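Local coordinates for uncharacterized protein (Helicobacter pylori, PDB 4O5J) that probably binds sialylated glycans of the host, as the extracellular adhesion domain of the outer-membrane adhesin SabA, at residues Ile91-Gly96 against Asn244-Met249; Ser99-Ala102 against Thr107-Val110; Met214-Ile219 against Thr238-Phe243; Glu314-Leu319 against Val341-Glu346. One frame throughout, in Å; residues are numbered along the deposited sequence.

Interaction 1. Residues Ile91-Gly96 against Asn244-Met249; sequences ITSVLG and NNIKAM
Ile246 reaches across from its helix to meet Ser93 and Val94, and the two branches of its side chain divide the work. CG1 stands anti to the carbonyl carbon and the chain beyond it is extended, which carries the terminal methyl forward onto the backbone of the facing helix; Ile246 CD1 lies 3.6 Å from Ser93 O. The shorter branch takes the other side, where Ile246 CG2 packs on Val94 CG2 at 3.7 Å. Val94 does not meet Ile246 head-on: its side chain runs at a slant to that of the isoleucine and offers the methyl that is anti to its carbonyl carbon.

Between the two branches sits the hydroxymethyl group of Ser93. Ser93 CB is 3.9 Å from Ile246 CD1, and Ser93 OG is 3.7 Å from Ile246 CG2 and almost equally close to CD1. No polar partner comes from residues 244-249. OG is placed between the backbone N and the carbonyl carbon (chi1 73°), a rotation that turns it back onto its own helix, where it hydrogen bonds to Val90 O. The buried hydroxyl is thus satisfied one turn back and can present itself to the methyl groups of Ile246.

The small Ser93 side chain is consistent with the close approach of the helices, whose nearest CA atoms, those of Val94 and Ile246, are 6.8 Å apart. The contact joins helix 82-101 to helix 241-268 in the interior of the helical domain. Leu159 of helix 146-163 packs on Val94, Met204 of helix 193-209 on Ile246, and Phe308 of helix 281-309 on Ser93.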
# COMPACT_ATOMS: atom_id res chain seq x y z
N ILE A 91 -6.73 -3.89 -5.61
CA ILE A 91 -7.44 -4.51 -6.76
C ILE A 91 -8.92 -4.19 -6.71
O ILE A 91 -9.51 -3.77 -7.71
CB ILE A 91 -7.25 -6.07 -6.77
CG1 ILE A 91 -5.78 -6.49 -6.92
CG2 ILE A 91 -8.01 -6.66 -7.95
CD1 ILE A 91 -5.08 -5.92 -8.11
N THR A 92 -9.54 -4.40 -5.56
CA THR A 92 -10.95 -4.07 -5.37
C THR A 92 -11.22 -2.61 -5.76
O THR A 92 -12.24 -2.29 -6.40
CB THR A 92 -11.35 -4.25 -3.93
OG1 THR A 92 -11.20 -5.64 -3.59
CG2 THR A 92 -12.78 -3.85 -3.73
N SER A 93 -10.29 -1.72 -5.42
CA SER A 93 -10.53 -0.32 -5.69
C SER A 93 -10.34 -0.01 -7.21
O SER A 93 -11.04 0.84 -7.79
CB SER A 93 -9.73 0.56 -4.74
OG SER A 93 -8.40 0.54 -5.09
N VAL A 94 -9.39 -0.70 -7.85
CA VAL A 94 -9.23 -0.56 -9.30
C VAL A 94 -10.50 -1.03 -10.02
O VAL A 94 -11.02 -0.35 -10.94
CB VAL A 94 -8.00 -1.37 -9.81
CG1 VAL A 94 -8.03 -1.42 -11.34
CG2 VAL A 94 -6.69 -0.77 -9.31
N LEU A 95 -11.03 -2.19 -9.64
CA LEU A 95 -12.26 -2.69 -10.29
C LEU A 95 -13.45 -1.81 -9.87
O LEU A 95 -14.41 -1.64 -10.60
CB LEU A 95 -12.51 -4.15 -9.90
CG LEU A 95 -11.54 -5.12 -10.57
CD1 LEU A 95 -11.64 -6.54 -9.97
CD2 LEU A 95 -11.80 -5.13 -12.09
N GLY A 96 -13.39 -1.22 -8.68
CA GLY A 96 -14.42 -0.28 -8.24
C GLY A 96 -14.38 0.95 -9.10
O GLY A 96 -15.43 1.43 -9.55
N ASN A 244 -6.04 9.18 -9.46
CA ASN A 244 -4.62 9.32 -9.30
C ASN A 244 -4.10 8.53 -8.10
O ASN A 244 -3.07 7.85 -8.21
CB ASN A 244 -4.25 10.78 -9.15
CG ASN A 244 -4.60 11.59 -10.39
OD1 ASN A 244 -4.66 11.03 -11.50
ND2 ASN A 244 -4.89 12.86 -10.22
N ASN A 245 -4.78 8.64 -6.96
CA ASN A 245 -4.30 7.98 -5.77
C ASN A 245 -4.30 6.43 -5.96
O ASN A 245 -3.36 5.76 -5.59
CB ASN A 245 -5.14 8.35 -4.57
CG ASN A 245 -4.75 9.71 -4.00
OD1 ASN A 245 -4.02 10.48 -4.63
ND2 ASN A 245 -5.23 10.00 -2.79
N ILE A 246 -5.38 5.88 -6.51
CA ILE A 246 -5.47 4.46 -6.74
C ILE A 246 -4.35 4.04 -7.71
O ILE A 246 -3.67 3.06 -7.46
CB ILE A 246 -6.84 4.03 -7.32
CG1 ILE A 246 -7.93 4.21 -6.28
CG2 ILE A 246 -6.77 2.57 -7.78
CD1 ILE A 246 -9.37 3.86 -6.78
N LYS A 247 -4.12 4.81 -8.76
CA LYS A 247 -3.07 4.51 -9.72
C LYS A 247 -1.70 4.48 -9.05
O LYS A 247 -0.87 3.62 -9.34
CB LYS A 247 -3.09 5.51 -10.89
CG LYS A 247 -2.10 5.14 -11.99
CD LYS A 247 -2.31 6.05 -13.21
CE LYS A 247 -1.42 5.70 -14.38
NZ LYS A 247 -0.02 5.93 -14.04
N ALA A 248 -1.47 5.40 -8.12
CA ALA A 248 -0.15 5.47 -7.47
C ALA A 248 0.10 4.27 -6.55
O ALA A 248 1.25 3.90 -6.28
CB ALA A 248 -0.00 6.80 -6.69
N MET A 249 -0.97 3.66 -6.03
CA MET A 249 -0.83 2.54 -5.09
C MET A 249 -0.19 1.32 -5.78
O MET A 249 0.54 0.53 -5.13
CB MET A 249 -2.17 2.09 -4.60
CG MET A 249 -2.88 3.14 -3.76
SD MET A 249 -4.57 2.57 -3.46
CE MET A 249 -5.33 4.03 -2.65

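Interaction 2. Residues Ser99-Ala102 against Thr107-Val110; sequences SLYA and TFFV
Tyr101 and Thr107 lie with their CA atoms 5.5 Å apart because the chain leaves helical backbone angles at Ala102 and loops back onto the C-terminal end of helix 82-101. The carbonyl oxygen of Tyr101 receives two hydrogen bonds there, both from Thr107. Thr107 N donates to Tyr101 O at 2.9 Å in a nearly straight bond, tilted out of the carbonyl plane. Thr107 OG1 donates to Tyr101 O at 2.8 Å, in the carbonyl plane and on a lone pair, with a C=O...donor angle of 125°.

Thr107 can bring both donors to one acceptor because OG1 is held between its own N and carbonyl carbon (chi1 62°). The same rotation leaves the methyl beside the N, where Thr107 CG2 rests 3.4 Å from Leu100 O.

The next residue, Phe108, places CE2 over the centre of the Tyr101 ring, 3.5 Å from Tyr101 CE2. The two ring planes are inclined at 48°, an oblique meeting with centroids 4.8 Å apart. Farther round the phenyl ring, Phe108 CZ lies 4.1 Å from Ala102 CB, so that one side chain rests on both Tyr101 and Ala102.

Lys325 NZ is hydrogen-bonded to the carbonyl oxygens of Ser99, Leu100 and Ala102, a positive group placed where the helix dipole would favour it. Met152 of helix 146-163 and Met144 of strand 143-144 touch the tyrosine. Strand 109-110 continues from this turn and pairs in parallel with strand 143-144, while Thr107 is joined by a backbone hydrogen bond to Met215 of strand 214-215.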
# COMPACT_ATOMS: atom_id res chain seq x y z
N SER A 99 -15.72 0.19 -12.46
CA SER A 99 -17.18 0.12 -12.33
C SER A 99 -17.83 1.52 -12.41
O SER A 99 -18.89 1.69 -13.06
CB SER A 99 -17.51 -0.54 -11.02
OG SER A 99 -18.88 -0.74 -10.96
N LEU A 100 -17.19 2.55 -11.82
CA LEU A 100 -17.72 3.92 -11.87
C LEU A 100 -17.55 4.51 -13.26
O LEU A 100 -18.49 5.05 -13.86
CB LEU A 100 -17.00 4.84 -10.87
CG LEU A 100 -17.28 4.65 -9.41
CD1 LEU A 100 -16.36 5.61 -8.60
CD2 LEU A 100 -18.78 4.89 -9.10
N TYR A 101 -16.29 4.46 -13.72
CA TYR A 101 -15.87 5.03 -15.00
C TYR A 101 -16.63 4.41 -16.20
O TYR A 101 -17.11 5.13 -17.12
CB TYR A 101 -14.39 4.76 -15.08
CG TYR A 101 -13.68 5.07 -16.38
CD1 TYR A 101 -13.40 6.36 -16.76
CD2 TYR A 101 -13.16 4.02 -17.19
CE1 TYR A 101 -12.67 6.66 -17.90
CE2 TYR A 101 -12.42 4.30 -18.34
CZ TYR A 101 -12.18 5.61 -18.68
OH TYR A 101 -11.43 5.90 -19.82
N ALA A 102 -16.75 3.08 -16.18
CA ALA A 102 -17.34 2.34 -17.28
C ALA A 102 -18.47 1.48 -16.73
O ALA A 102 -19.63 1.94 -16.65
CB ALA A 102 -16.28 1.47 -17.98
N THR A 107 -19.25 6.64 -18.33
CA THR A 107 -19.18 8.09 -18.18
C THR A 107 -18.60 8.68 -19.46
O THR A 107 -18.20 9.86 -19.50
CB THR A 107 -18.30 8.45 -16.98
OG1 THR A 107 -16.97 7.97 -17.22
CG2 THR A 107 -18.85 7.84 -15.69
N PHE A 108 -18.58 7.88 -20.54
CA PHE A 108 -18.10 8.37 -21.85
C PHE A 108 -18.88 7.63 -22.94
O PHE A 108 -19.54 6.61 -22.68
CB PHE A 108 -16.59 8.12 -21.98
CG PHE A 108 -16.19 6.70 -21.65
CD1 PHE A 108 -16.20 5.69 -22.66
CD2 PHE A 108 -15.81 6.35 -20.36
CE1 PHE A 108 -15.82 4.36 -22.35
CE2 PHE A 108 -15.41 5.04 -20.06
CZ PHE A 108 -15.44 4.02 -21.05
N PHE A 109 -18.79 8.14 -24.18
CA PHE A 109 -19.48 7.57 -25.31
C PHE A 109 -18.49 6.75 -26.19
O PHE A 109 -17.44 7.27 -26.61
CB PHE A 109 -20.07 8.67 -26.16
CG PHE A 109 -20.76 8.19 -27.41
CD1 PHE A 109 -22.01 7.57 -27.35
CD2 PHE A 109 -20.12 8.35 -28.67
CE1 PHE A 109 -22.63 7.10 -28.53
CE2 PHE A 109 -20.75 7.92 -29.83
CZ PHE A 109 -22.03 7.31 -29.77
N VAL A 110 -18.80 5.48 -26.43
CA VAL A 110 -17.93 4.64 -27.27
C VAL A 110 -18.50 4.63 -28.67
O VAL A 110 -19.60 4.15 -28.89
CB VAL A 110 -17.82 3.21 -26.76
CG1 VAL A 110 -17.04 2.32 -27.78
CG2 VAL A 110 -17.17 3.17 -25.40

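Interaction 3. Residues Met214-Ile219 against Thr238-Phe243; sequences MMWKNI and TQYAVF
The hydrogen bond of Tyr240 OH with Ser233 OG anchors the outer end of a ring that lies against Trp216; Tyr240 OH is 3.4 Å from Trp216 CD1. The indole meets this ring through its pyrrole side. Trp216 NE1 stands 3.1 Å above the tyrosine plane, over its centre, and comes to 3.2 Å from Tyr240 CZ. The two side chains slide past one another in opposite directions, and the five-membered ring is tilted by 43° to the phenol, an oblique pairing with centroids 4.2 Å apart. They meet between the 3-10 turn after strand 214-215 and the N-terminus of helix 241-268, where the Tyr240 ring is directed by a chi1 of -64°, with CG anti to the carbonyl carbon.

Met214 joins the tyrosine in a Met-aromatic contact: Met214 SD is 5.1 Å from the Tyr240 ring centroid, 38° off the normal and on the same face as Trp216 NE1, and Met214 CG touches Tyr240 CE2 at 4.2 Å. Its methyl CE also lies over the rim of the indole. On the far benzo side, Val242 CG1 meets Trp216 CH2 at the ring edge, 4.2 Å away. Tyr318 of helix 313-320 packs edge-to-face with the same indole.

No hydrogen bond spans the two segments. The join probably rests mainly on dispersion and on the fit of the rings; the N-H of NE1 points obliquely to the phenol, so any N-H...pi attraction would be weak.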
# COMPACT_ATOMS: atom_id res chain seq x y z
N MET A 214 -14.23 11.80 -18.29
CA MET A 214 -15.37 11.09 -17.73
C MET A 214 -16.46 12.06 -17.26
O MET A 214 -16.18 13.07 -16.56
CB MET A 214 -14.92 10.11 -16.60
CG MET A 214 -14.21 10.75 -15.44
SD MET A 214 -13.65 9.54 -14.20
CE MET A 214 -15.21 8.90 -13.54
N MET A 215 -17.71 11.76 -17.62
CA MET A 215 -18.84 12.60 -17.24
C MET A 215 -19.47 12.03 -15.95
O MET A 215 -20.30 11.09 -16.02
CB MET A 215 -19.86 12.60 -18.37
CG MET A 215 -19.30 13.19 -19.67
SD MET A 215 -20.47 13.13 -21.08
CE MET A 215 -20.52 11.36 -21.44
N TRP A 216 -19.08 12.55 -14.80
CA TRP A 216 -19.61 12.04 -13.52
C TRP A 216 -21.12 12.16 -13.40
O TRP A 216 -21.73 11.40 -12.67
CB TRP A 216 -18.95 12.70 -12.32
CG TRP A 216 -17.55 12.24 -12.08
CD1 TRP A 216 -16.43 12.58 -12.80
CD2 TRP A 216 -17.10 11.38 -10.99
NE1 TRP A 216 -15.30 11.95 -12.25
CE2 TRP A 216 -15.67 11.22 -11.14
CE3 TRP A 216 -17.73 10.74 -9.91
CZ2 TRP A 216 -14.91 10.47 -10.26
CZ3 TRP A 216 -16.99 9.99 -9.04
CH2 TRP A 216 -15.60 9.84 -9.19
N LYS A 217 -21.73 13.11 -14.13
CA LYS A 217 -23.18 13.25 -14.09
C LYS A 217 -23.87 11.99 -14.64
O LYS A 217 -25.04 11.71 -14.28
CB LYS A 217 -23.62 14.48 -14.88
CG LYS A 217 -25.09 14.79 -14.76
CD LYS A 217 -25.48 15.11 -13.26
CE LYS A 217 -26.99 15.40 -13.14
NZ LYS A 217 -27.38 15.66 -11.73
N ASN A 218 -23.16 11.20 -15.50
CA ASN A 218 -23.73 9.93 -16.00
C ASN A 218 -23.91 8.90 -14.87
O ASN A 218 -24.68 7.94 -15.02
CB ASN A 218 -22.85 9.32 -17.13
CG ASN A 218 -23.17 9.92 -18.48
OD1 ASN A 218 -23.76 10.99 -18.59
ND2 ASN A 218 -22.78 9.19 -19.56
N ILE A 219 -23.22 9.09 -13.73
CA ILE A 219 -23.30 8.12 -12.68
C ILE A 219 -24.51 8.36 -11.77
O ILE A 219 -24.60 9.41 -11.14
CB ILE A 219 -22.05 8.15 -11.82
CG1 ILE A 219 -20.83 7.72 -12.65
CG2 ILE A 219 -22.23 7.22 -10.62
CD1 ILE A 219 -19.47 8.11 -12.04
N THR A 238 -7.32 11.82 -14.85
CA THR A 238 -6.10 12.28 -14.20
C THR A 238 -6.36 13.61 -13.44
O THR A 238 -5.47 14.11 -12.78
CB THR A 238 -4.97 12.51 -15.19
OG1 THR A 238 -5.51 13.17 -16.30
CG2 THR A 238 -4.40 11.12 -15.68
N GLN A 239 -7.57 14.14 -13.53
CA GLN A 239 -7.93 15.34 -12.74
C GLN A 239 -8.64 14.95 -11.46
O GLN A 239 -8.98 15.82 -10.70
CB GLN A 239 -8.85 16.27 -13.53
CG GLN A 239 -8.23 16.86 -14.79
CD GLN A 239 -6.85 17.36 -14.54
OE1 GLN A 239 -6.67 18.44 -14.02
NE2 GLN A 239 -5.85 16.55 -14.90
N TYR A 240 -8.89 13.65 -11.22
CA TYR A 240 -9.57 13.24 -9.97
C TYR A 240 -8.66 12.47 -9.05
O TYR A 240 -7.95 11.52 -9.49
CB TYR A 240 -10.79 12.43 -10.30
CG TYR A 240 -11.84 13.23 -11.05
CD1 TYR A 240 -12.83 13.97 -10.36
CD2 TYR A 240 -11.87 13.25 -12.43
CE1 TYR A 240 -13.77 14.68 -11.05
CE2 TYR A 240 -12.80 13.99 -13.13
CZ TYR A 240 -13.75 14.70 -12.44
OH TYR A 240 -14.68 15.43 -13.15
N ALA A 241 -8.63 12.86 -7.77
CA ALA A 241 -7.74 12.27 -6.80
C ALA A 241 -8.02 10.77 -6.61
O ALA A 241 -7.10 9.99 -6.32
CB ALA A 241 -7.81 13.03 -5.42
N VAL A 242 -9.27 10.37 -6.74
CA VAL A 242 -9.62 8.97 -6.53
C VAL A 242 -8.87 8.14 -7.58
O VAL A 242 -8.30 7.11 -7.25
CB VAL A 242 -11.12 8.70 -6.59
CG1 VAL A 242 -11.70 9.01 -7.96
CG2 VAL A 242 -11.41 7.24 -6.19
N PHE A 243 -8.84 8.61 -8.82
CA PHE A 243 -8.12 7.94 -9.88
C PHE A 243 -6.60 7.99 -9.64
O PHE A 243 -5.93 6.93 -9.64
CB PHE A 243 -8.44 8.51 -11.23
CG PHE A 243 -7.65 7.82 -12.36
CD1 PHE A 243 -8.06 6.59 -12.87
CD2 PHE A 243 -6.47 8.40 -12.87
CE1 PHE A 243 -7.31 5.97 -13.88
CE2 PHE A 243 -5.76 7.81 -13.84
CZ PHE A 243 -6.17 6.59 -14.37

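Interaction 4. Residues Glu314-Leu319 against Val341-Glu346; sequences EQYKYL and VNLNQE
Tyr316 and Asn344 tie two helices together, the short helix 313-320 and the beginning of the long helix 343-396, a helix-helix contact in the helical adhesin, which probably has tetratricopeptide-repeat character. At CB the tyrosine takes the direction that sets CG anti to the backbone N (chi1 -176°), and the ring then extends across to the second helix. Of the ring atoms, Tyr316 CE1 is 4.2 Å from Leu343 CD2, while on the other flank Tyr316 CE2 approaches Asn344 ND2 at 3.4 Å. At the end, Tyr316 OH lies 4.0 Å from Leu343 CG and only 3.4 Å from Asn344 CA, close against the backbone of the second helix.

There Tyr316 OH accepts a hydrogen bond from Asn344 ND2 at 2.8 Å, with an N-H...O angle of 161°. The hydroxyl lies nearly in the amide plane of the asparagine, and ND2 in turn is at the edge of the phenol ring, with ring and amide planes 66° apart. Polar and apolar partners thus share the tyrosine.

Beside it, deeper in the protein, two leucine side chains cross at about a right angle, Leu319 CD2 meeting Leu343 CD2 at 3.8 Å.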
# COMPACT_ATOMS: atom_id res chain seq x y z
N GLU A 314 -16.23 12.41 -0.71
CA GLU A 314 -17.33 12.19 -1.60
C GLU A 314 -16.91 11.23 -2.73
O GLU A 314 -17.72 10.41 -3.18
CB GLU A 314 -17.76 13.52 -2.22
CG GLU A 314 -18.98 13.36 -3.11
CD GLU A 314 -20.27 12.98 -2.37
OE1 GLU A 314 -20.38 13.35 -1.17
OE2 GLU A 314 -21.17 12.35 -2.98
N GLN A 315 -15.68 11.34 -3.21
CA GLN A 315 -15.19 10.41 -4.25
C GLN A 315 -15.08 9.01 -3.66
O GLN A 315 -15.44 8.03 -4.33
CB GLN A 315 -13.85 10.86 -4.81
CG GLN A 315 -13.98 12.15 -5.60
CD GLN A 315 -12.62 12.64 -6.06
OE1 GLN A 315 -11.65 11.90 -6.05
NE2 GLN A 315 -12.55 13.90 -6.49
N TYR A 316 -14.64 8.89 -2.42
CA TYR A 316 -14.52 7.60 -1.78
C TYR A 316 -15.92 6.99 -1.65
O TYR A 316 -16.11 5.78 -1.87
CB TYR A 316 -13.83 7.73 -0.42
CG TYR A 316 -13.58 6.42 0.26
CD1 TYR A 316 -12.61 5.54 -0.23
CD2 TYR A 316 -14.32 5.99 1.37
CE1 TYR A 316 -12.36 4.32 0.35
CE2 TYR A 316 -14.06 4.72 1.97
CZ TYR A 316 -13.09 3.91 1.45
OH TYR A 316 -12.80 2.68 2.01
N LYS A 317 -16.91 7.84 -1.28
CA LYS A 317 -18.28 7.33 -1.12
C LYS A 317 -18.77 6.72 -2.44
O LYS A 317 -19.42 5.68 -2.44
CB LYS A 317 -19.24 8.46 -0.63
CG LYS A 317 -20.68 8.07 -0.48
CD LYS A 317 -20.92 6.91 0.50
CE LYS A 317 -20.55 7.23 1.96
NZ LYS A 317 -20.53 6.06 2.93
N TYR A 318 -18.50 7.37 -3.57
CA TYR A 318 -18.90 6.85 -4.90
C TYR A 318 -18.21 5.49 -5.14
O TYR A 318 -18.85 4.53 -5.53
CB TYR A 318 -18.49 7.79 -6.01
CG TYR A 318 -19.50 8.80 -6.39
CD1 TYR A 318 -20.21 8.69 -7.61
CD2 TYR A 318 -19.82 9.90 -5.55
CE1 TYR A 318 -21.13 9.63 -7.98
CE2 TYR A 318 -20.78 10.85 -5.97
CZ TYR A 318 -21.43 10.70 -7.15
OH TYR A 318 -22.41 11.62 -7.56
N LEU A 319 -16.92 5.42 -4.85
CA LEU A 319 -16.15 4.19 -4.98
C LEU A 319 -16.75 3.07 -4.12
O LEU A 319 -16.97 1.96 -4.60
CB LEU A 319 -14.72 4.46 -4.55
CG LEU A 319 -13.69 3.35 -4.75
CD1 LEU A 319 -13.50 3.02 -6.27
CD2 LEU A 319 -12.36 3.83 -4.17
N VAL A 341 -17.96 -3.80 -1.53
CA VAL A 341 -18.63 -3.68 -0.27
C VAL A 341 -17.64 -4.09 0.84
O VAL A 341 -17.80 -3.74 2.00
CB VAL A 341 -19.94 -4.50 -0.29
CG1 VAL A 341 -19.70 -5.95 0.12
CG2 VAL A 341 -20.95 -3.86 0.59
N ASN A 342 -16.61 -4.84 0.47
CA ASN A 342 -15.56 -5.21 1.41
C ASN A 342 -14.45 -4.19 1.49
O ASN A 342 -13.55 -4.35 2.30
CB ASN A 342 -14.95 -6.55 1.01
CG ASN A 342 -16.00 -7.65 0.95
OD1 ASN A 342 -16.87 -7.71 1.80
ND2 ASN A 342 -15.95 -8.48 -0.07
N LEU A 343 -14.51 -3.15 0.64
CA LEU A 343 -13.36 -2.24 0.48
C LEU A 343 -12.95 -1.57 1.79
O LEU A 343 -11.80 -1.63 2.22
CB LEU A 343 -13.62 -1.21 -0.59
CG LEU A 343 -12.49 -0.23 -0.76
CD1 LEU A 343 -11.16 -0.96 -1.04
CD2 LEU A 343 -12.81 0.80 -1.85
N ASN A 344 -13.91 -0.94 2.44
CA ASN A 344 -13.59 -0.18 3.59
C ASN A 344 -13.01 -1.04 4.74
O ASN A 344 -12.11 -0.60 5.47
CB ASN A 344 -14.77 0.66 4.03
CG ASN A 344 -14.32 1.67 5.08
OD1 ASN A 344 -14.51 1.46 6.27
ND2 ASN A 344 -13.58 2.69 4.65
N GLN A 345 -13.51 -2.25 4.92
CA GLN A 345 -12.99 -3.14 5.92
C GLN A 345 -11.52 -3.48 5.59
O GLN A 345 -10.64 -3.50 6.46
CB GLN A 345 -13.84 -4.41 5.99
CG GLN A 345 -13.17 -5.53 6.73
CD GLN A 345 -13.06 -5.22 8.24
OE1 GLN A 345 -14.06 -5.24 8.95
NE2 GLN A 345 -11.85 -4.90 8.73
N GLU A 346 -11.23 -3.71 4.31
CA GLU A 346 -9.86 -4.05 3.91
C GLU A 346 -8.91 -2.87 4.14
O GLU A 346 -7.76 -3.06 4.59
CB GLU A 346 -9.85 -4.43 2.45
CG GLU A 346 -10.57 -5.72 2.21
CD GLU A 346 -10.82 -5.98 0.72
OE1 GLU A 346 -10.58 -5.09 -0.12
OE2 GLU A 346 -11.28 -7.08 0.37

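Interactions 2 and 3, with centres 9 Å apart, are joined by Thr107 O and Met215 N at 2.7 Å, a probable hydrogen bond. Interactions 1 and 3 share helix 241-268; its Asn244 ND2 lies 2.9 Å from Thr238 O in the turn before it, a probable hydrogen bond. Helix 313-320 adds interaction 4: Gln315 OE1 is 2.9 Å from Val242 N of interaction 3, and Leu319 CD1 packs 3.6 Å from Ser93 O of interaction 1. Helix 82-101 supplies one segment to each of interactions 1 and 2, centres 16 Å apart. A 1,2-ethanediol, probably from crystallisation, lies about 4 Å from the Tyr240 side chain; these contacts do not locate the sialic acid site.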